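Local structure of fucolectin-related protein (2WMF) at residues Glu68-Lys71 / Pro72-Ile76; Val571-Asn574 / Gly575-Met579; Leu78-Ala81 / Lys82-Pro86; Cys294-Thr298 / Phe299-Asp303. The protein probably hydrolyses host blood-group antigen glycans, as the catalytic module of a family 98 glycoside hydrolase from Streptococcus pneumoniae. All coordinates share one frame; numbering follows the deposited sequence.

Contact 1: Glu68-Lys71 / Pro72-Ile76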
ATOM      1  N   GLU A  68       6.089 -13.953 -14.176  1.00 15.23           N
ATOM      2  CA  GLU A  68       7.355 -14.612 -13.878  1.00 16.02           C
ATOM      3  C   GLU A  68       8.411 -13.682 -13.284  1.00 15.10           C
ATOM      4  O   GLU A  68       9.163 -14.100 -12.414  1.00 15.33           O
ATOM      5  CB  GLU A  68       7.895 -15.282 -15.123  1.00 17.89           C
ATOM      6  CG  GLU A  68       7.189 -16.579 -15.465  1.00 21.77           C
ATOM      7  CD  GLU A  68       7.026 -17.586 -14.313  1.00 24.13           C
ATOM      8  OE1 GLU A  68       8.051 -18.030 -13.698  1.00 28.11           O
ATOM      9  OE2 GLU A  68       5.856 -17.962 -14.078  1.00 22.40           O
ATOM     10  N   ASP A  69       8.460 -12.431 -13.743  1.00 14.75           N
ATOM     11  CA  ASP A  69       9.422 -11.452 -13.192  1.00 14.61           C
ATOM     12  C   ASP A  69       9.086 -11.009 -11.774  1.00 13.43           C
ATOM     13  O   ASP A  69       9.953 -10.496 -11.064  1.00 13.50           O
ATOM     14  CB  ASP A  69       9.550 -10.231 -14.093  1.00 15.29           C
ATOM     15  CG  ASP A  69       8.249  -9.489 -14.273  1.00 17.24           C
ATOM     16  OD1 ASP A  69       7.238 -10.133 -14.641  1.00 18.35           O
ATOM     17  OD2 ASP A  69       8.233  -8.257 -14.061  1.00 21.06           O
ATOM     18  N   VAL A  70       7.823 -11.218 -11.374  1.00 12.05           N
ATOM     19  CA  VAL A  70       7.321 -10.828 -10.067  1.00 11.89           C
ATOM     20  C   VAL A  70       7.446 -11.968  -9.045  1.00 10.93           C
ATOM     21  O   VAL A  70       7.616 -11.707  -7.857  1.00 11.43           O
ATOM     22  CB  VAL A  70       5.890 -10.286 -10.181  1.00 11.08           C
ATOM     23  CG1 VAL A  70       5.232 -10.034  -8.813  1.00 10.47           C
ATOM     24  CG2 VAL A  70       5.889  -9.012 -11.027  1.00 11.24           C
ATOM     25  N   LYS A  71       7.341 -13.215  -9.509  1.00 10.13           N
ATOM     26  CA  LYS A  71       7.423 -14.375  -8.633  1.00 10.80           C
ATOM     27  C   LYS A  71       8.572 -14.396  -7.596  1.00 10.41           C
ATOM     28  O   LYS A  71       8.363 -14.816  -6.473  1.00 11.11           O
ATOM     29  CB  LYS A  71       7.390 -15.679  -9.454  1.00 10.48           C
ATOM     30  CG  LYS A  71       6.013 -16.127  -9.974  1.00 10.37           C
ATOM     31  CD  LYS A  71       6.104 -17.523 -10.603  1.00 11.63           C
ATOM     32  CE  LYS A  71       4.754 -18.179 -10.848  1.00 12.49           C
ATOM     33  NZ  LYS A  71       4.019 -17.609 -12.009  1.00 14.55           N
ATOM     34  N   PRO A  72       9.796 -13.975  -7.971  1.00 10.34           N
ATOM     35  CA  PRO A  72      10.846 -13.960  -6.953  1.00 10.67           C
ATOM     36  C   PRO A  72      10.603 -13.039  -5.757  1.00 10.22           C
ATOM     37  O   PRO A  72      11.326 -13.131  -4.768  1.00 10.46           O
ATOM     38  CB  PRO A  72      12.109 -13.497  -7.733  1.00 10.39           C
ATOM     39  CG  PRO A  72      11.788 -13.749  -9.201  1.00 13.23           C
ATOM     40  CD  PRO A  72      10.292 -13.591  -9.309  1.00 11.74           C
ATOM     41  N   TYR A  73       9.594 -12.152  -5.894  1.00  9.35           N
ATOM     42  CA  TYR A  73       9.257 -11.110  -4.938  1.00  9.35           C
ATOM     43  C   TYR A  73       7.812 -11.241  -4.449  1.00  9.41           C
ATOM     44  O   TYR A  73       7.223 -10.263  -4.032  1.00  9.22           O
ATOM     45  CB  TYR A  73       9.467  -9.744  -5.607  1.00 10.62           C
ATOM     46  CG  TYR A  73      10.847  -9.586  -6.189  1.00  9.79           C
ATOM     47  CD1 TYR A  73      11.938  -9.365  -5.371  1.00 12.09           C
ATOM     48  CD2 TYR A  73      11.040  -9.703  -7.549  1.00 11.06           C
ATOM     49  CE1 TYR A  73      13.209  -9.243  -5.904  1.00 13.34           C
ATOM     50  CE2 TYR A  73      12.320  -9.613  -8.099  1.00 11.34           C
ATOM     51  CZ  TYR A  73      13.385  -9.360  -7.271  1.00 11.60           C
ATOM     52  OH  TYR A  73      14.694  -9.249  -7.814  1.00 15.64           O
ATOM     53  N   ALA A  74       7.294 -12.449  -4.507  1.00  9.46           N
ATOM     54  CA  ALA A  74       5.860 -12.708  -4.230  1.00  9.70           C
ATOM     55  C   ALA A  74       5.610 -13.917  -3.333  1.00  9.37           C
ATOM     56  O   ALA A  74       6.422 -14.835  -3.270  1.00  9.90           O
ATOM     57  CB  ALA A  74       5.064 -12.852  -5.547  1.00 10.29           C
ATOM     58  N   ALA A  75       4.438 -13.943  -2.717  1.00  8.95           N
ATOM     59  CA  ALA A  75       3.958 -15.059  -1.961  1.00  9.17           C
ATOM     60  C   ALA A  75       2.441 -14.997  -1.892  1.00  9.15           C
ATOM     61  O   ALA A  75       1.838 -13.944  -2.136  1.00 10.05           O
ATOM     62  CB  ALA A  75       4.540 -15.079  -0.558  1.00  9.87           C
ATOM     63  N   ILE A  76       1.866 -16.117  -1.527  1.00  9.15           N
ATOM     64  CA  ILE A  76       0.434 -16.276  -1.380  1.00  8.35           C
ATOM     65  C   ILE A  76       0.036 -16.318   0.099  1.00 10.06           C
ATOM     66  O   ILE A  76       0.591 -17.087   0.912  1.00 11.49           O
ATOM     67  CB  ILE A  76      -0.075 -17.558  -2.085  1.00  9.15           C
ATOM     68  CG1 ILE A  76       0.317 -17.543  -3.573  1.00  9.61           C
ATOM     69  CG2 ILE A  76      -1.588 -17.706  -1.899  1.00 10.51           C
ATOM     70  CD1 ILE A  76      -0.201 -16.330  -4.372  1.00 11.08           C
TER
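Val70 and Tyr73, with Lys71 and Ala74 one step further on, form two overlapping turns. They lead the chain into strand 74-79, the second strand of the (beta/alpha)8 barrel.

Backbone bonds make the turns. Tyr73 N donates to Val70 O over 2.8 Å, well aligned, and closes a type I beta turn with Lys71 and Pro72 at its corners. The next bond, Ala74 N to Lys71 O, is longer at 3.3 Å, and its donor stands 69° above the carbonyl plane. The second turn is therefore held less firmly than the first.

Van der Waals contacts surround the turns. Two involve backbone carbonyls: Pro72 CD lies 3.3 Å from Glu68 O, and Asp69 O meets the edge of the Tyr73 ring, 3.8 Å from Tyr73 CD2. Pro72 CB lies over one face of the same ring, near its rim. The apolar pair is Val70 CG1 and Ala74 CB, 4.3 Å apart. Val70 and Tyr73 also touch Phe317 of helix 307-322, which packs the turns against that helix.

The charged groups have partners of their own. Asp69 OD2 makes a salt bridge to Arg318 of the same helix. The Lys71 chain is extended as far as CE and then bends at its end (chi4 75°), which brings the ammonium back to Glu68. NZ is also bound by the carbonyls of Trp63 and Ile66, and the Trp63 ring adds a cation-pi contact. The salt bridge, Lys71 NZ to Glu68 OE2, is 2.8 Å long and meets the oxygen from above the carboxylate plane.

Contact 2: Val571-Asn574 / Gly575-Met579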
ATOM      1  N   VAL A 571      -0.874  13.672 -23.781  1.00 11.29           N
ATOM      2  CA  VAL A 571      -1.071  12.222 -23.822  1.00 10.99           C
ATOM      3  C   VAL A 571      -2.529  11.941 -23.461  1.00 10.57           C
ATOM      4  O   VAL A 571      -2.969  12.292 -22.383  1.00 11.57           O
ATOM      5  CB  VAL A 571      -0.139  11.467 -22.836  1.00 10.24           C
ATOM      6  CG1 VAL A 571      -0.334   9.970 -22.959  1.00 11.11           C
ATOM      7  CG2 VAL A 571       1.342  11.864 -23.096  1.00 10.24           C
ATOM      8  N   ASN A 572      -3.274  11.293 -24.344  1.00 11.60           N
ATOM      9  CA  ASN A 572      -4.663  10.856 -24.047  1.00 11.83           C
ATOM     10  C   ASN A 572      -4.617   9.360 -23.785  1.00 11.19           C
ATOM     11  O   ASN A 572      -4.184   8.588 -24.648  1.00 12.25           O
ATOM     12  CB  ASN A 572      -5.562  11.119 -25.248  1.00 13.39           C
ATOM     13  CG  ASN A 572      -5.236  12.407 -25.909  1.00 19.44           C
ATOM     14  OD1 ASN A 572      -4.659  12.429 -27.035  1.00 27.88           O
ATOM     15  ND2 ASN A 572      -5.485  13.497 -25.209  1.00 21.32           N
ATOM     16  N   HIS A 573      -4.989   8.941 -22.582  1.00 10.62           N
ATOM     17  CA  HIS A 573      -4.700   7.566 -22.184  1.00  9.63           C
ATOM     18  C   HIS A 573      -5.714   7.042 -21.172  1.00  9.69           C
ATOM     19  O   HIS A 573      -6.356   7.819 -20.508  1.00  9.49           O
ATOM     20  CB  HIS A 573      -3.237   7.406 -21.734  1.00  9.66           C
ATOM     21  CG  HIS A 573      -2.828   8.129 -20.476  1.00  8.72           C
ATOM     22  ND1 HIS A 573      -2.846   9.505 -20.315  1.00 12.34           N
ATOM     23  CD2 HIS A 573      -2.262   7.631 -19.348  1.00  6.07           C
ATOM     24  CE1 HIS A 573      -2.299   9.804 -19.136  1.00  6.64           C
ATOM     25  NE2 HIS A 573      -1.979   8.686 -18.516  1.00 10.41           N
ATOM     26  N   ASN A 574      -5.808   5.715 -21.095  1.00 10.03           N
ATOM     27  CA  ASN A 574      -6.428   5.049 -19.949  1.00  8.83           C
ATOM     28  C   ASN A 574      -5.556   3.858 -19.650  1.00  9.00           C
ATOM     29  O   ASN A 574      -5.705   2.797 -20.231  1.00  8.65           O
ATOM     30  CB  ASN A 574      -7.877   4.659 -20.213  1.00  9.08           C
ATOM     31  CG  ASN A 574      -8.605   4.239 -18.932  1.00 10.32           C
ATOM     32  OD1 ASN A 574      -7.965   3.998 -17.930  1.00  9.62           O
ATOM     33  ND2 ASN A 574      -9.948   4.201 -18.957  1.00 11.15           N
ATOM     34  N   GLY A 575      -4.550   4.093 -18.811  1.00  9.13           N
ATOM     35  CA  GLY A 575      -3.512   3.096 -18.586  1.00  9.23           C
ATOM     36  C   GLY A 575      -2.139   3.735 -18.472  1.00  8.67           C
ATOM     37  O   GLY A 575      -1.996   4.950 -18.204  1.00  9.56           O
ATOM     38  N   MET A 576      -1.133   2.875 -18.662  1.00  9.13           N
ATOM     39  CA  MET A 576       0.279   3.223 -18.533  1.00 10.39           C
ATOM     40  C   MET A 576       0.828   3.835 -19.844  1.00  9.93           C
ATOM     41  O   MET A 576       0.539   3.331 -20.944  1.00  9.01           O
ATOM     42  CB  MET A 576       1.080   1.956 -18.194  1.00 10.24           C
ATOM     43  CG  MET A 576       2.528   2.263 -17.793  1.00 10.28           C
ATOM     44  SD  MET A 576       3.445   0.741 -17.407  1.00 18.82           S
ATOM     45  CE  MET A 576       4.545   0.941 -15.990  1.00 19.54           C
ATOM     46  N   VAL A 577       1.671   4.868 -19.691  1.00  9.36           N
ATOM     47  CA  VAL A 577       2.475   5.422 -20.791  1.00 10.16           C
ATOM     48  C   VAL A 577       3.861   5.681 -20.196  1.00 10.63           C
ATOM     49  O   VAL A 577       3.980   6.207 -19.083  1.00 10.84           O
ATOM     50  CB  VAL A 577       1.847   6.729 -21.413  1.00  9.87           C
ATOM     51  CG1 VAL A 577       2.727   7.336 -22.521  1.00 11.10           C
ATOM     52  CG2 VAL A 577       0.465   6.429 -21.926  1.00 10.09           C
ATOM     53  N   GLU A 578       4.911   5.286 -20.921  1.00 10.72           N
ATOM     54  CA  GLU A 578       6.300   5.498 -20.487  1.00 12.69           C
ATOM     55  C   GLU A 578       7.063   6.217 -21.599  1.00 12.06           C
ATOM     56  O   GLU A 578       6.842   5.938 -22.765  1.00 12.26           O
ATOM     57  CB  GLU A 578       7.001   4.154 -20.253  1.00 13.45           C
ATOM     58  CG  GLU A 578       6.430   3.314 -19.156  1.00 17.96           C
ATOM     59  CD  GLU A 578       7.258   2.091 -18.820  1.00 19.38           C
ATOM     60  OE1 GLU A 578       7.018   1.021 -19.466  1.00 22.59           O
ATOM     61  OE2 GLU A 578       8.129   2.208 -17.901  1.00 23.82           O
ATOM     62  N   MET A 579       7.960   7.124 -21.221  1.00 11.76           N
ATOM     63  CA  MET A 579       8.766   7.892 -22.195  1.00 13.26           C
ATOM     64  C   MET A 579      10.176   8.051 -21.711  1.00 12.72           C
ATOM     65  O   MET A 579      10.390   8.136 -20.524  1.00 12.40           O
ATOM     66  CB  MET A 579       8.280   9.332 -22.270  1.00 15.14           C
ATOM     67  CG  MET A 579       6.938   9.518 -22.711  1.00 19.09           C
ATOM     68  SD  MET A 579       6.550  11.268 -22.468  1.00 19.22           S
ATOM     69  CE  MET A 579       4.871  10.872 -22.009  1.00 22.51           C
TER
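Val571 meets Val577 and Met579 where the chain turns from strand 566-573 into strand 576-580. This is the tightly packed side. Val571 CG1 lies 3.8 Å from Val577 CG2, and the two side chains slide past each other in opposite directions. The other branch, Val571 CG2, meets Met579 CE tip to tip, also at 3.8 Å. The methionine stays extended as far as SD, and its last torsion sets the methyl against the valine.

His573 continues the row. Its CB is 3.8 Å from Val577 CG2. Its CG sits between the backbone N and the carbonyl carbon (chi1 66°), and the ring lies with one edge toward Gly575. His573 CD2 is 2.9 Å from Gly575 O, close to the ring plane. The ring nitrogen on the other flank of CG, His573 ND1, makes a weak bond to Val571 O.

Asn574 and Gly575 make the bend. With phi at 141°, a CB on Gly575 would run into the preceding carbonyl, Asn574 O. The Asn483 amide brackets Asn574, ND2 to His573 O and OD1 to Gly575 N. Asn574 OD1 accepts from Arg485 N.

The other side takes no part in the contact. Asn572, Met576 and Glu578 alternate with the packed residues and are partly exposed. The Asn572 amide is bonded to Thr530 and Thr555. Met576 and Glu578 lie on Leu480 of strand 477-482.

The two strand segments run 8.5 Å apart at 150° and belong to different antiparallel sheets. They meet through side chains, not backbone bonds. This is a beta arch, linking the two sheets of a beta sandwich.

Contact 3: Leu78-Ala81 / Lys82-Pro86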
ATOM      1  N   LEU A  78      -2.691 -17.271   2.902  1.00  9.98           N
ATOM      2  CA  LEU A  78      -3.734 -18.247   3.111  1.00 10.31           C
ATOM      3  C   LEU A  78      -4.518 -17.858   4.339  1.00 10.79           C
ATOM      4  O   LEU A  78      -4.033 -17.958   5.429  1.00 10.62           O
ATOM      5  CB  LEU A  78      -3.149 -19.655   3.278  1.00 11.28           C
ATOM      6  CG  LEU A  78      -2.499 -20.252   2.011  1.00 11.72           C
ATOM      7  CD1 LEU A  78      -1.671 -21.513   2.425  1.00 12.65           C
ATOM      8  CD2 LEU A  78      -3.524 -20.636   0.938  1.00 14.67           C
ATOM      9  N   HIS A  79      -5.753 -17.397   4.121  1.00 10.81           N
ATOM     10  CA  HIS A  79      -6.642 -16.930   5.169  1.00 10.46           C
ATOM     11  C   HIS A  79      -7.770 -17.966   5.341  1.00 11.00           C
ATOM     12  O   HIS A  79      -8.496 -18.242   4.397  1.00 11.31           O
ATOM     13  CB  HIS A  79      -7.263 -15.557   4.799  1.00 10.36           C
ATOM     14  CG  HIS A  79      -7.894 -14.846   5.966  1.00 11.30           C
ATOM     15  ND1 HIS A  79      -8.638 -15.492   6.939  1.00 12.97           N
ATOM     16  CD2 HIS A  79      -7.879 -13.537   6.313  1.00 11.94           C
ATOM     17  CE1 HIS A  79      -9.029 -14.597   7.841  1.00 12.36           C
ATOM     18  NE2 HIS A  79      -8.567 -13.409   7.492  1.00 11.18           N
ATOM     19  N   PRO A  80      -7.897 -18.545   6.541  1.00 11.05           N
ATOM     20  CA  PRO A  80      -8.857 -19.635   6.686  1.00 11.61           C
ATOM     21  C   PRO A  80     -10.307 -19.190   6.503  1.00 12.14           C
ATOM     22  O   PRO A  80     -11.142 -20.008   6.119  1.00 13.00           O
ATOM     23  CB  PRO A  80      -8.587 -20.165   8.108  1.00 11.41           C
ATOM     24  CG  PRO A  80      -7.972 -18.987   8.850  1.00 11.28           C
ATOM     25  CD  PRO A  80      -7.172 -18.255   7.799  1.00 10.81           C
ATOM     26  N   ALA A  81     -10.589 -17.910   6.762  1.00 12.08           N
ATOM     27  CA  ALA A  81     -11.878 -17.306   6.358  1.00 11.88           C
ATOM     28  C   ALA A  81     -13.079 -18.163   6.793  1.00 12.35           C
ATOM     29  O   ALA A  81     -13.262 -18.359   7.982  1.00 11.90           O
ATOM     30  CB  ALA A  81     -11.892 -17.027   4.845  1.00 12.68           C
ATOM     31  N   LYS A  82     -13.832 -18.741   5.847  1.00 12.90           N
ATOM     32  CA  LYS A  82     -15.116 -19.418   6.200  1.00 13.37           C
ATOM     33  C   LYS A  82     -14.919 -20.745   6.941  1.00 14.13           C
ATOM     34  O   LYS A  82     -15.865 -21.282   7.502  1.00 15.45           O
ATOM     35  CB  LYS A  82     -15.977 -19.658   4.970  1.00 13.31           C
ATOM     36  CG  LYS A  82     -16.427 -18.403   4.244  1.00 15.14           C
ATOM     37  CD  LYS A  82     -17.181 -18.769   3.002  1.00 16.90           C
ATOM     38  CE  LYS A  82     -18.577 -19.335   3.334  1.00 18.99           C
ATOM     39  NZ  LYS A  82     -19.260 -19.764   2.061  1.00 22.16           N
ATOM     40  N   VAL A  83     -13.699 -21.253   6.950  1.00 13.85           N
ATOM     41  CA  VAL A  83     -13.354 -22.450   7.724  1.00 13.64           C
ATOM     42  C   VAL A  83     -13.433 -22.159   9.223  1.00 13.63           C
ATOM     43  O   VAL A  83     -13.693 -23.065  10.012  1.00 14.59           O
ATOM     44  CB  VAL A  83     -11.939 -22.970   7.320  1.00 13.29           C
ATOM     45  CG1 VAL A  83     -11.433 -24.063   8.284  1.00 14.26           C
ATOM     46  CG2 VAL A  83     -11.977 -23.473   5.886  1.00 14.54           C
ATOM     47  N   CYS A  84     -13.235 -20.891   9.612  1.00 13.75           N
ATOM     48  CA  CYS A  84     -13.282 -20.499  11.005  1.00 14.19           C
ATOM     49  C   CYS A  84     -14.707 -20.568  11.567  1.00 14.98           C
ATOM     50  O   CYS A  84     -15.663 -20.088  10.939  1.00 16.29           O
ATOM     51  CB  CYS A  84     -12.744 -19.068  11.220  1.00 13.32           C
ATOM     52  SG  CYS A  84     -11.070 -18.739  10.590  1.00 14.05           S
ATOM     53  N   LYS A  85     -14.776 -21.030  12.802  1.00 15.56           N
ATOM     54  CA  LYS A  85     -16.036 -21.200  13.546  1.00 16.92           C
ATOM     55  C   LYS A  85     -15.844 -20.799  15.000  1.00 17.59           C
ATOM     56  O   LYS A  85     -14.834 -21.144  15.589  1.00 17.67           O
ATOM     57  CB  LYS A  85     -16.479 -22.671  13.507  1.00 17.86           C
ATOM     58  CG  LYS A  85     -16.829 -23.208  12.122  1.00 18.93           C
ATOM     59  CD  LYS A  85     -17.925 -22.348  11.534  1.00 21.55           C
ATOM     60  CE  LYS A  85     -18.566 -22.972  10.377  1.00 23.84           C
ATOM     61  NZ  LYS A  85     -17.732 -22.925   9.226  1.00 25.81           N
ATOM     62  N   PRO A  86     -16.839 -20.101  15.593  1.00 18.32           N
ATOM     63  CA  PRO A  86     -18.162 -19.717  15.048  1.00 18.42           C
ATOM     64  C   PRO A  86     -18.246 -18.545  14.086  1.00 18.44           C
ATOM     65  O   PRO A  86     -19.281 -18.393  13.414  1.00 19.50           O
ATOM     66  CB  PRO A  86     -18.958 -19.357  16.310  1.00 18.76           C
ATOM     67  CG  PRO A  86     -17.902 -18.851  17.272  1.00 19.38           C
ATOM     68  CD  PRO A  86     -16.680 -19.664  16.994  1.00 18.57           C
TER
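Pro80 and Cys84 meet beside Ala81, and these three residues have the most surface buried between 78-81 and 82-86. The chain here leaves the end of strand 74-79.

Pro80 gives both ring and carbonyl. Its CG is 3.6 Å from Cys84 SG, and its O accepts from Val83 N over 3.0 Å. The proline also touches Leu97 and Tyr101 of helix 95-111.

Ala81 is the corner. Its phi is positive (50°, psi -114°), and with Lys82 next to it the turn from Pro80 to Val83 is of type II'. Ala81 N donates to His79 ND1, 3.1 Å away and somewhat out of the ring plane. Ala81 O accepts from Cys84 N over 3.0 Å, which closes a second turn, overlapping the first and shifted by one residue.

Cys84 closes the group. Its SG is turned opposite the carbonyl carbon (chi1 -55°). This brings the sulfur onto Pro80 CG and also within 3.4 Å of Ala81 O, the two meeting it roughly at right angles.

Outward, Lys82 NZ is held by Asn47 OD1 and Trp504 O, and Lys85 by a salt bridge to Asp48. The lysines thus tie the turn to neighbouring loops.

The arrangement is a type II' turn overlapping a short 3-10 segment. It opens the loop after the second strand of the (beta/alpha)8 barrel, at the strand's C-terminal end, the face where barrels of this fold carry their active sites.

Contact 4: Cys294-Thr298 / Phe299-Asp303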
ATOM      1  N   CYS A 294     -10.293  -5.708  -1.270  1.00  8.70           N
ATOM      2  CA  CYS A 294     -10.923  -7.047  -1.318  1.00 10.01           C
ATOM      3  C   CYS A 294     -10.532  -7.788  -2.613  1.00  8.84           C
ATOM      4  O   CYS A 294     -10.714  -7.261  -3.724  1.00  8.42           O
ATOM      5  CB  CYS A 294     -12.430  -6.882  -1.316  1.00 10.87           C
ATOM      6  SG  CYS A 294     -13.358  -8.444  -1.514  1.00 11.45           S
ATOM      7  N   ALA A 295     -10.014  -9.014  -2.441  1.00  8.24           N
ATOM      8  CA  ALA A 295      -9.378  -9.821  -3.486  1.00  9.10           C
ATOM      9  C   ALA A 295     -10.262 -10.143  -4.662  1.00  8.72           C
ATOM     10  O   ALA A 295      -9.765 -10.376  -5.756  1.00  8.96           O
ATOM     11  CB  ALA A 295      -8.838 -11.133  -2.868  1.00  9.45           C
ATOM     12  N   ALA A 296     -11.591 -10.082  -4.463  1.00  8.02           N
ATOM     13  CA  ALA A 296     -12.486 -10.230  -5.599  1.00  8.61           C
ATOM     14  C   ALA A 296     -12.282  -9.148  -6.635  1.00  8.41           C
ATOM     15  O   ALA A 296     -12.530  -9.384  -7.841  1.00  9.74           O
ATOM     16  CB  ALA A 296     -13.991 -10.313  -5.182  1.00  9.75           C
ATOM     17  N   TYR A 297     -11.912  -7.956  -6.162  1.00  8.05           N
ATOM     18  CA  TYR A 297     -11.540  -6.853  -7.022  1.00  7.35           C
ATOM     19  C   TYR A 297     -10.040  -6.744  -7.262  1.00  7.53           C
ATOM     20  O   TYR A 297      -9.606  -6.546  -8.379  1.00  7.65           O
ATOM     21  CB  TYR A 297     -12.009  -5.546  -6.395  1.00  7.74           C
ATOM     22  CG  TYR A 297     -11.706  -4.291  -7.197  1.00  7.38           C
ATOM     23  CD1 TYR A 297     -12.062  -4.178  -8.527  1.00  6.57           C
ATOM     24  CD2 TYR A 297     -11.100  -3.175  -6.589  1.00  8.60           C
ATOM     25  CE1 TYR A 297     -11.857  -3.028  -9.226  1.00  8.08           C
ATOM     26  CE2 TYR A 297     -10.889  -2.018  -7.287  1.00  6.92           C
ATOM     27  CZ  TYR A 297     -11.243  -1.922  -8.605  1.00  7.02           C
ATOM     28  OH  TYR A 297     -11.045  -0.749  -9.337  1.00  8.97           O
ATOM     29  N   THR A 298      -9.280  -6.874  -6.192  1.00  8.03           N
ATOM     30  CA  THR A 298      -7.837  -6.555  -6.212  1.00  8.02           C
ATOM     31  C   THR A 298      -6.947  -7.724  -6.691  1.00  8.65           C
ATOM     32  O   THR A 298      -5.748  -7.504  -6.893  1.00  9.64           O
ATOM     33  CB  THR A 298      -7.329  -6.043  -4.831  1.00  8.15           C
ATOM     34  OG1 THR A 298      -7.627  -6.986  -3.800  1.00 11.19           O
ATOM     35  CG2 THR A 298      -7.981  -4.709  -4.436  1.00  7.29           C
ATOM     36  N   PHE A 299      -7.482  -8.932  -6.830  1.00  9.41           N
ATOM     37  CA  PHE A 299      -6.656 -10.076  -7.223  1.00  9.15           C
ATOM     38  C   PHE A 299      -7.249 -10.926  -8.324  1.00  9.01           C
ATOM     39  O   PHE A 299      -6.810 -10.840  -9.460  1.00  9.12           O
ATOM     40  CB  PHE A 299      -6.268 -10.916  -5.983  1.00  9.49           C
ATOM     41  CG  PHE A 299      -5.343 -12.077  -6.278  1.00  8.71           C
ATOM     42  CD1 PHE A 299      -4.305 -11.975  -7.243  1.00  9.87           C
ATOM     43  CD2 PHE A 299      -5.488 -13.265  -5.571  1.00  9.95           C
ATOM     44  CE1 PHE A 299      -3.463 -13.048  -7.495  1.00 10.10           C
ATOM     45  CE2 PHE A 299      -4.656 -14.343  -5.818  1.00  9.22           C
ATOM     46  CZ  PHE A 299      -3.637 -14.229  -6.782  1.00  9.22           C
ATOM     47  N   MET A 300      -8.303 -11.695  -8.016  1.00  9.36           N
ATOM     48  CA  MET A 300      -8.711 -12.788  -8.934  1.00 10.00           C
ATOM     49  C   MET A 300     -10.088 -13.322  -8.493  1.00  9.01           C
ATOM     50  O   MET A 300     -10.372 -13.416  -7.315  1.00  9.59           O
ATOM     51  CB  MET A 300      -7.651 -13.910  -8.864  1.00 11.80           C
ATOM     52  CG  MET A 300      -7.619 -14.900  -9.923  1.00 12.95           C
ATOM     53  SD  MET A 300      -6.129 -15.973  -9.788  1.00 12.51           S
ATOM     54  CE  MET A 300      -6.415 -16.852  -8.273  1.00 10.01           C
ATOM     55  N   THR A 301     -10.911 -13.694  -9.474  1.00  9.80           N
ATOM     56  CA  THR A 301     -12.067 -14.544  -9.237  1.00  9.43           C
ATOM     57  C   THR A 301     -12.067 -15.602 -10.343  1.00  8.97           C
ATOM     58  O   THR A 301     -11.687 -15.343 -11.515  1.00 10.12           O
ATOM     59  CB  THR A 301     -13.430 -13.784  -9.208  1.00  8.69           C
ATOM     60  OG1 THR A 301     -13.718 -13.267 -10.507  1.00  9.73           O
ATOM     61  CG2 THR A 301     -13.416 -12.630  -8.073  1.00  9.80           C
ATOM     62  N   ASN A 302     -12.483 -16.793  -9.963  1.00 10.37           N
ATOM     63  CA  ASN A 302     -12.541 -17.950 -10.887  1.00 11.13           C
ATOM     64  C   ASN A 302     -11.209 -18.158 -11.636  1.00 11.67           C
ATOM     65  O   ASN A 302     -11.169 -18.552 -12.822  1.00 11.59           O
ATOM     66  CB  ASN A 302     -13.715 -17.780 -11.856  1.00 11.69           C
ATOM     67  CG  ASN A 302     -15.038 -17.825 -11.150  1.00 12.82           C
ATOM     68  OD1 ASN A 302     -15.186 -18.515 -10.129  1.00 14.98           O
ATOM     69  ND2 ASN A 302     -16.004 -17.053 -11.650  1.00 13.94           N
ATOM     70  N   ASP A 303     -10.112 -17.919 -10.902  1.00 12.31           N
ATOM     71  CA  ASP A 303      -8.746 -17.989 -11.423  1.00 11.10           C
ATOM     72  C   ASP A 303      -8.437 -17.058 -12.603  1.00 11.17           C
ATOM     73  O   ASP A 303      -7.443 -17.218 -13.304  1.00 12.68           O
ATOM     74  CB  ASP A 303      -8.396 -19.458 -11.765  1.00 11.43           C
ATOM     75  CG  ASP A 303      -8.003 -20.286 -10.540  1.00 12.24           C
ATOM     76  OD1 ASP A 303      -7.739 -19.717  -9.464  1.00 11.88           O
ATOM     77  OD2 ASP A 303      -7.927 -21.535 -10.659  1.00 13.81           O
TER
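The single-turn helix 295-298, which follows the last strand of the (beta/alpha)8 barrel, passes here into the short strand 300-301, and Ala295 meets Phe299 and Met300 at the join. Ala295 O accepts two backbone bonds. Met300 N comes nearly straight at it, 3.0 Å away, with a C=O...N angle of 163°. Phe299 N is 2.9 Å away and tilted from the carbonyl plane. At the start of the helix, Cys294 is the N-cap, and its O accepts from Tyr297 N and Thr298 N on opposite faces of its plane.

Side chains pack the join. Ala295 CB is 4.0 Å from Phe299 CB. The Phe299 CG lies anti to its backbone N (chi1 -177°), which carries the ring off to an edge-to-face contact with Phe309. Thr301 CG2 touches Ala296 CB at 3.7 Å, while Thr301 OG1 is hydrogen-bonded to Ala512 O of helix 506-517.

Thr301 CG2 also covers Ala296 O at 3.4 Å. Burying that carbonyl against a methyl, with no hydrogen-bonding partner in the model, probably carries some energetic cost.

In the fold
Contacts 1 and 3 sit at the two ends of one barrel strand, 74-79, with centres about 25 Å apart. Contact 4 follows the last barrel strand, its centre about 17 Å from contact 1 and about 18 Å from contact 3. Strand 39-45, between the second and eighth barrel strands, joins all three: contact 1 touches Leu40, contact 4 touches Pro43, and contacts 3 and 4 share Tyr45. Contacts 3 and 4 both lie after the C-terminal ends of their strands, where barrel enzymes usually have their active site; no ligand marks it here. Contact 2 stands apart in the C-terminal beta region, its centre about 41 Å from contact 3.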